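PDB 1RLH: adenosine monophosphate-protein transferase from Thermoplasma acidophilum, which is of unknown function in the cell but belongs to the adenosine-specific kinase family and probably binds adenosine or an adenosine nucleotide. Local coordinates for residues A[27-32]-A[94-99]; A[52-57]-A[100-105]. All blocks are in the same frame, centred on the assembly; numbering follows the deposited sequence.

Interaction 1 (A[27-32]-A[94-99])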
ATOM      1  N   ALA A  27      13.071   1.401  -5.126  1.00 25.50           N
ATOM      2  CA  ALA A  27      11.642   1.499  -5.394  1.00 22.95           C
ATOM      3  C   ALA A  27      10.951   2.495  -4.469  1.00 21.93           C
ATOM      4  O   ALA A  27      11.401   2.746  -3.353  1.00 20.31           O
ATOM      5  CB  ALA A  27      10.986   0.134  -5.254  1.00 19.84           C
ATOM      6  N   ASN A  28       9.861   3.071  -4.961  1.00 20.43           N
ATOM      7  CA  ASN A  28       9.065   4.012  -4.190  1.00 19.64           C
ATOM      8  C   ASN A  28       7.759   3.289  -3.936  1.00 17.00           C
ATOM      9  O   ASN A  28       7.226   2.635  -4.830  1.00 17.79           O
ATOM     10  CB  ASN A  28       8.802   5.290  -4.988  1.00 20.73           C
ATOM     11  CG  ASN A  28      10.075   6.038  -5.314  1.00 26.12           C
ATOM     12  OD1 ASN A  28      10.706   5.803  -6.346  1.00 29.64           O
ATOM     13  ND2 ASN A  28      10.468   6.929  -4.422  1.00 24.76           N
ATOM     14  N   ILE A  29       7.242   3.407  -2.722  1.00 15.88           N
ATOM     15  CA  ILE A  29       6.010   2.727  -2.377  1.00 13.72           C
ATOM     16  C   ILE A  29       4.885   3.678  -2.006  1.00 16.31           C
ATOM     17  O   ILE A  29       5.115   4.752  -1.446  1.00 15.88           O
ATOM     18  CB  ILE A  29       6.246   1.746  -1.197  1.00 14.46           C
ATOM     19  CG1 ILE A  29       5.050   0.804  -1.040  1.00 13.69           C
ATOM     20  CG2 ILE A  29       6.480   2.525   0.104  1.00 14.28           C
ATOM     21  CD1 ILE A  29       5.318  -0.323  -0.038  1.00 15.52           C
ATOM     22  N   ILE A  30       3.670   3.280  -2.361  1.00 13.98           N
ATOM     23  CA  ILE A  30       2.473   4.034  -2.024  1.00 14.67           C
ATOM     24  C   ILE A  30       1.520   3.023  -1.397  1.00 13.73           C
ATOM     25  O   ILE A  30       1.238   1.977  -1.984  1.00 14.75           O
ATOM     26  CB  ILE A  30       1.771   4.631  -3.261  1.00 14.66           C
ATOM     27  CG1 ILE A  30       2.704   5.602  -3.990  1.00 14.91           C
ATOM     28  CG2 ILE A  30       0.499   5.357  -2.817  1.00 15.92           C
ATOM     29  CD1 ILE A  30       2.197   6.008  -5.361  1.00 18.63           C
ATOM     30  N   VAL A  31       1.047   3.322  -0.193  1.00 14.72           N
ATOM     31  CA  VAL A  31       0.107   2.443   0.489  1.00 13.11           C
ATOM     32  C   VAL A  31      -1.121   3.294   0.764  1.00 13.19           C
ATOM     33  O   VAL A  31      -1.011   4.401   1.281  1.00 12.40           O
ATOM     34  CB  VAL A  31       0.667   1.909   1.825  1.00 14.39           C
ATOM     35  CG1 VAL A  31      -0.337   0.950   2.453  1.00 13.93           C
ATOM     36  CG2 VAL A  31       2.004   1.190   1.586  1.00 14.31           C
ATOM     37  N   GLY A  32      -2.293   2.790   0.404  1.00 12.76           N
ATOM     38  CA  GLY A  32      -3.490   3.578   0.630  1.00 13.51           C
ATOM     39  C   GLY A  32      -4.754   2.779   0.841  1.00 13.61           C
ATOM     40  O   GLY A  32      -4.732   1.548   0.903  1.00 13.05           O
ATOM     41  N   THR A  94      -7.107  -2.165   1.018  1.00 15.43           N
ATOM     42  CA  THR A  94      -5.778  -1.588   1.049  1.00 15.13           C
ATOM     43  C   THR A  94      -5.204  -1.777  -0.354  1.00 15.17           C
ATOM     44  O   THR A  94      -5.527  -2.760  -1.034  1.00 14.97           O
ATOM     45  CB  THR A  94      -4.834  -2.350   2.007  1.00 14.56           C
ATOM     46  OG1 THR A  94      -5.373  -2.356   3.336  1.00 14.74           O
ATOM     47  CG2 THR A  94      -3.451  -1.704   2.009  1.00 15.92           C
ATOM     48  N   PHE A  95      -4.391  -0.827  -0.805  1.00 13.44           N
ATOM     49  CA  PHE A  95      -3.712  -0.988  -2.080  1.00 14.08           C
ATOM     50  C   PHE A  95      -2.254  -0.612  -1.853  1.00 14.75           C
ATOM     51  O   PHE A  95      -1.940   0.221  -0.995  1.00 13.36           O
ATOM     52  CB  PHE A  95      -4.366  -0.169  -3.216  1.00 13.49           C
ATOM     53  CG  PHE A  95      -4.290   1.326  -3.052  1.00 14.56           C
ATOM     54  CD1 PHE A  95      -3.147   2.028  -3.426  1.00 13.94           C
ATOM     55  CD2 PHE A  95      -5.391   2.036  -2.592  1.00 14.42           C
ATOM     56  CE1 PHE A  95      -3.103   3.417  -3.353  1.00 15.57           C
ATOM     57  CE2 PHE A  95      -5.359   3.433  -2.514  1.00 15.99           C
ATOM     58  CZ  PHE A  95      -4.216   4.122  -2.895  1.00 15.26           C
ATOM     59  N   VAL A  96      -1.365  -1.283  -2.576  1.00 14.02           N
ATOM     60  CA  VAL A  96       0.067  -1.050  -2.466  1.00 13.96           C
ATOM     61  C   VAL A  96       0.628  -0.911  -3.869  1.00 15.51           C
ATOM     62  O   VAL A  96       0.379  -1.754  -4.726  1.00 15.26           O
ATOM     63  CB  VAL A  96       0.796  -2.236  -1.775  1.00 13.70           C
ATOM     64  CG1 VAL A  96       2.303  -2.009  -1.809  1.00 13.88           C
ATOM     65  CG2 VAL A  96       0.318  -2.388  -0.329  1.00 13.44           C
ATOM     66  N   ILE A  97       1.373   0.162  -4.099  1.00 15.47           N
ATOM     67  CA  ILE A  97       1.980   0.397  -5.400  1.00 15.16           C
ATOM     68  C   ILE A  97       3.487   0.553  -5.208  1.00 16.34           C
ATOM     69  O   ILE A  97       3.932   1.210  -4.271  1.00 14.96           O
ATOM     70  CB  ILE A  97       1.423   1.687  -6.055  1.00 16.43           C
ATOM     71  CG1 ILE A  97      -0.079   1.545  -6.306  1.00 17.52           C
ATOM     72  CG2 ILE A  97       2.149   1.964  -7.368  1.00 18.01           C
ATOM     73  CD1 ILE A  97      -0.761   2.859  -6.682  1.00 20.42           C
ATOM     74  N   LEU A  98       4.266  -0.085  -6.074  1.00 16.17           N
ATOM     75  CA  LEU A  98       5.720   0.018  -6.020  1.00 18.12           C
ATOM     76  C   LEU A  98       6.170   0.486  -7.392  1.00 18.77           C
ATOM     77  O   LEU A  98       5.776  -0.087  -8.404  1.00 19.03           O
ATOM     78  CB  LEU A  98       6.357  -1.333  -5.684  1.00 17.60           C
ATOM     79  CG  LEU A  98       6.344  -1.731  -4.206  1.00 16.95           C
ATOM     80  CD1 LEU A  98       6.818  -3.163  -4.049  1.00 16.98           C
ATOM     81  CD2 LEU A  98       7.238  -0.786  -3.418  1.00 16.25           C
ATOM     82  N   ILE A  99       6.979   1.541  -7.425  1.00 21.65           N
ATOM     83  CA  ILE A  99       7.458   2.090  -8.687  1.00 21.81           C
ATOM     84  C   ILE A  99       8.967   2.272  -8.662  1.00 22.49           C
ATOM     85  O   ILE A  99       9.522   2.796  -7.704  1.00 19.02           O
ATOM     86  CB  ILE A  99       6.814   3.461  -8.985  1.00 23.00           C
ATOM     87  CG1 ILE A  99       5.291   3.341  -8.955  1.00 22.25           C
ATOM     88  CG2 ILE A  99       7.270   3.959 -10.357  1.00 22.71           C
ATOM     89  CD1 ILE A  99       4.563   4.671  -8.971  1.00 24.12           C
TER
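Strands 28-32 and 94-99 run antiparallel, 168° between their directions and 4.6 Å apart at closest approach, 94-100 being the central strand of the five-stranded antiparallel sheet of this alpha/beta fold and 28-34 its neighbour. Three hydrogen-bonded pairs, Asn28 with Ile99, Ile30 with Ile97 and Gly32 with Phe95, each exchange two N-H...O bonds. The non-hydrogen-bonded pairs Ile29-Leu98 and Val31-Val96 fall between them, where CA-H groups lean on the carbonyls; Ile29 CA lies 3.2 Å from Ile97 O.

On the face of Ile29, Val31, Val96 and Leu98, the side chains of Ile29 and Leu98 stand side by side, and the branch Leu98 CD2 packs 3.5 Å from Ile29 CB. With Ile29 CG1 anti to the backbone N, the chain runs toward strand 94-99 and its tip CD1 comes to 3.9 Å from Val96 CG1. Helix 76-89 packs on Ile29, Val96 and Leu98, and Leu128 of strand 128-134 meets Ile29 and Val31.

The other face packs on helix 104-115, which meets Ile30, Phe95, Ile97 and Ile99. Here the branch points of Ile30 and Ile97 meet, CB to CB at 4.1 Å, while Ile30 CG2 approaches Phe95 CE1 obliquely. The Phe95 side chain takes the hindered rotamer with CG between its own backbone N and carbonyl carbon (chi1 65°), which swings the ring across to the neighbouring strand and lays one face over the bare backbone of Gly32. This is a CH-pi contact: Gly32 CA sits 3.8 Å from the ring centroid, 19° off the ring normal.

Interaction 2 (A[52-57]-A[100-105])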
ATOM      1  N   PRO A  52       4.470   5.063 -17.436  1.00 44.68           N
ATOM      2  CA  PRO A  52       5.097   4.603 -18.679  1.00 44.40           C
ATOM      3  C   PRO A  52       6.603   4.792 -18.645  1.00 44.12           C
ATOM      4  O   PRO A  52       7.095   5.802 -18.145  1.00 44.20           O
ATOM      5  CB  PRO A  52       4.447   5.481 -19.745  1.00 45.73           C
ATOM      6  CG  PRO A  52       3.114   5.775 -19.172  1.00 46.55           C
ATOM      7  CD  PRO A  52       3.463   6.091 -17.738  1.00 46.38           C
ATOM      8  N   GLY A  53       7.330   3.820 -19.178  1.00 43.84           N
ATOM      9  CA  GLY A  53       8.775   3.921 -19.194  1.00 42.97           C
ATOM     10  C   GLY A  53       9.409   3.455 -17.901  1.00 42.38           C
ATOM     11  O   GLY A  53      10.629   3.294 -17.827  1.00 44.17           O
ATOM     12  N   SER A  54       8.585   3.235 -16.880  1.00 39.39           N
ATOM     13  CA  SER A  54       9.086   2.781 -15.590  1.00 36.98           C
ATOM     14  C   SER A  54       8.584   1.375 -15.286  1.00 34.66           C
ATOM     15  O   SER A  54       7.739   0.836 -16.000  1.00 33.32           O
ATOM     16  CB  SER A  54       8.632   3.726 -14.478  1.00 38.78           C
ATOM     17  OG  SER A  54       7.251   3.561 -14.211  1.00 41.16           O
ATOM     18  N   LYS A  55       9.124   0.780 -14.229  1.00 31.87           N
ATOM     19  CA  LYS A  55       8.720  -0.554 -13.810  1.00 29.76           C
ATOM     20  C   LYS A  55       7.832  -0.365 -12.591  1.00 27.92           C
ATOM     21  O   LYS A  55       8.142   0.439 -11.712  1.00 27.49           O
ATOM     22  CB  LYS A  55       9.945  -1.397 -13.449  1.00 32.39           C
ATOM     23  CG  LYS A  55      10.886  -1.652 -14.618  1.00 33.82           C
ATOM     24  CD  LYS A  55      10.190  -2.429 -15.725  1.00 37.92           C
ATOM     25  CE  LYS A  55      11.127  -2.688 -16.897  1.00 41.47           C
ATOM     26  NZ  LYS A  55      10.454  -3.457 -17.983  1.00 43.09           N
ATOM     27  N   TYR A  56       6.728  -1.098 -12.531  1.00 24.77           N
ATOM     28  CA  TYR A  56       5.820  -0.943 -11.405  1.00 23.40           C
ATOM     29  C   TYR A  56       5.026  -2.200 -11.099  1.00 23.66           C
ATOM     30  O   TYR A  56       5.012  -3.159 -11.871  1.00 24.41           O
ATOM     31  CB  TYR A  56       4.844   0.205 -11.685  1.00 22.34           C
ATOM     32  CG  TYR A  56       3.693  -0.178 -12.593  1.00 25.19           C
ATOM     33  CD1 TYR A  56       2.439  -0.498 -12.067  1.00 24.16           C
ATOM     34  CD2 TYR A  56       3.865  -0.251 -13.978  1.00 24.60           C
ATOM     35  CE1 TYR A  56       1.383  -0.882 -12.897  1.00 25.87           C
ATOM     36  CE2 TYR A  56       2.814  -0.637 -14.816  1.00 26.44           C
ATOM     37  CZ  TYR A  56       1.578  -0.949 -14.268  1.00 27.40           C
ATOM     38  OH  TYR A  56       0.540  -1.327 -15.095  1.00 27.56           O
ATOM     39  N   GLY A  57       4.362  -2.166  -9.954  1.00 21.49           N
ATOM     40  CA  GLY A  57       3.533  -3.270  -9.527  1.00 19.04           C
ATOM     41  C   GLY A  57       2.423  -2.679  -8.682  1.00 18.55           C
ATOM     42  O   GLY A  57       2.608  -1.622  -8.071  1.00 17.95           O
ATOM     43  N   ARG A 100       9.620   1.841  -9.731  1.00 25.73           N
ATOM     44  CA  ARG A 100      11.065   1.955  -9.845  1.00 29.87           C
ATOM     45  C   ARG A 100      11.405   2.566 -11.202  1.00 31.19           C
ATOM     46  O   ARG A 100      10.649   2.417 -12.162  1.00 29.95           O
ATOM     47  CB  ARG A 100      11.696   0.564  -9.711  1.00 33.63           C
ATOM     48  CG  ARG A 100      13.186   0.513  -9.954  1.00 39.55           C
ATOM     49  CD  ARG A 100      13.682  -0.928  -9.962  1.00 44.17           C
ATOM     50  NE  ARG A 100      13.698  -1.531  -8.633  1.00 47.84           N
ATOM     51  CZ  ARG A 100      13.998  -2.805  -8.401  1.00 49.57           C
ATOM     52  NH1 ARG A 100      14.297  -3.606  -9.414  1.00 52.54           N
ATOM     53  NH2 ARG A 100      14.021  -3.276  -7.163  1.00 48.70           N
ATOM     54  N   ASN A 101      12.531   3.267 -11.276  1.00 33.02           N
ATOM     55  CA  ASN A 101      12.960   3.884 -12.526  1.00 35.98           C
ATOM     56  C   ASN A 101      11.968   4.928 -13.029  1.00 35.37           C
ATOM     57  O   ASN A 101      11.641   4.964 -14.215  1.00 36.55           O
ATOM     58  CB  ASN A 101      13.156   2.807 -13.600  1.00 39.63           C
ATOM     59  CG  ASN A 101      14.250   1.817 -13.244  1.00 43.47           C
ATOM     60  OD1 ASN A 101      14.471   0.840 -13.959  1.00 46.16           O
ATOM     61  ND2 ASN A 101      14.944   2.070 -12.139  1.00 44.56           N
ATOM     62  N   ALA A 102      11.491   5.774 -12.125  1.00 33.13           N
ATOM     63  CA  ALA A 102      10.546   6.820 -12.493  1.00 31.95           C
ATOM     64  C   ALA A 102      11.023   8.176 -11.983  1.00 31.58           C
ATOM     65  O   ALA A 102      11.599   8.274 -10.895  1.00 30.64           O
ATOM     66  CB  ALA A 102       9.169   6.507 -11.921  1.00 32.37           C
ATOM     67  N   TYR A 103      10.791   9.220 -12.773  1.00 28.74           N
ATOM     68  CA  TYR A 103      11.182  10.563 -12.368  1.00 28.10           C
ATOM     69  C   TYR A 103      10.284  11.014 -11.222  1.00 28.50           C
ATOM     70  O   TYR A 103       9.181  10.497 -11.049  1.00 27.15           O
ATOM     71  CB  TYR A 103      11.048  11.544 -13.536  1.00 27.85           C
ATOM     72  CG  TYR A 103      12.217  11.531 -14.490  1.00 28.10           C
ATOM     73  CD1 TYR A 103      12.311  10.582 -15.506  1.00 29.15           C
ATOM     74  CD2 TYR A 103      13.241  12.472 -14.370  1.00 29.28           C
ATOM     75  CE1 TYR A 103      13.398  10.574 -16.384  1.00 30.03           C
ATOM     76  CE2 TYR A 103      14.328  12.472 -15.236  1.00 29.73           C
ATOM     77  CZ  TYR A 103      14.402  11.524 -16.239  1.00 30.69           C
ATOM     78  OH  TYR A 103      15.476  11.539 -17.099  1.00 31.48           O
ATOM     79  N   PRO A 104      10.749  11.989 -10.426  1.00 28.62           N
ATOM     80  CA  PRO A 104       9.998  12.519  -9.286  1.00 27.96           C
ATOM     81  C   PRO A 104       8.561  12.943  -9.599  1.00 27.69           C
ATOM     82  O   PRO A 104       7.631  12.589  -8.871  1.00 26.52           O
ATOM     83  CB  PRO A 104      10.855  13.701  -8.834  1.00 28.23           C
ATOM     84  CG  PRO A 104      12.239  13.243  -9.154  1.00 28.41           C
ATOM     85  CD  PRO A 104      12.072  12.633 -10.525  1.00 28.54           C
ATOM     86  N   ILE A 105       8.375  13.697 -10.680  1.00 24.57           N
ATOM     87  CA  ILE A 105       7.040  14.175 -11.027  1.00 25.03           C
ATOM     88  C   ILE A 105       6.050  13.055 -11.345  1.00 25.17           C
ATOM     89  O   ILE A 105       4.856  13.180 -11.069  1.00 24.05           O
ATOM     90  CB  ILE A 105       7.072  15.165 -12.219  1.00 26.55           C
ATOM     91  CG1 ILE A 105       5.716  15.864 -12.343  1.00 28.05           C
ATOM     92  CG2 ILE A 105       7.392  14.430 -13.519  1.00 25.17           C
ATOM     93  CD1 ILE A 105       5.314  16.653 -11.106  1.00 28.40           C
TER
HETATM   94  O   HOH W   1      11.396   6.371 -16.705  1.00 57.23           O
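A surface contact at one end of the five-stranded antiparallel sheet, this is where strand 55-61 begins and strand 94-100 ends: Lys55 and Arg100 form an antiparallel hydrogen-bonded pair, and beyond it the two chains part. Arg100 N gives Lys55 O a nearly straight bond of 2.8 Å (172° at the hydrogen), and Lys55 N returns one of 3.0 Å to Arg100 O. The two side chains leave the same face of the sheet, both touching Leu78 of helix 76-89. Arg100 reaches Pro24, whereas the Lys55 chain bends at chi2 and passes by Asn74 and Asp75.

Past the pair, Ser54 faces the turn into helix 104-115. Its CB rests 3.3 Å from both Arg100 O and Asn101 O, and Ala102 CB packs against it at 3.8 Å. The hydroxyl OG is engaged within its own loop by Val51 O, and Asn74 ND2 holds Ser54 O. Asn101, with positive phi (62°), turns the chain away from the strand direction. Where the backbones have drifted apart, one water bridges them, donating to Asn101 O at 2.9 Å and weakly to Gly53 O at 3.4 Å.

After strand 13-20 of the other sheet, the chain forms strand 28-34, then helix 41-46 and the loop into strand 55-61, the hairpin partner 69-73, helix 76-89 and strand 94-100. Interaction 1 closes the span from 28-34 to 94-100; interaction 2 starts inside that span, at 52-57, and ends just beyond it, at 100-105, so the two cross. Strand 94-100 is common to both: it lies between strands 28-34 and 55-61, bonded to each. Leu98 O, on the edge turned away from Ile29, probably accepts a hydrogen bond from Gly57 N. Together the contacts join three adjacent strands of the sheet, and the chain continues from them into helix 104-115, which packs back on one face.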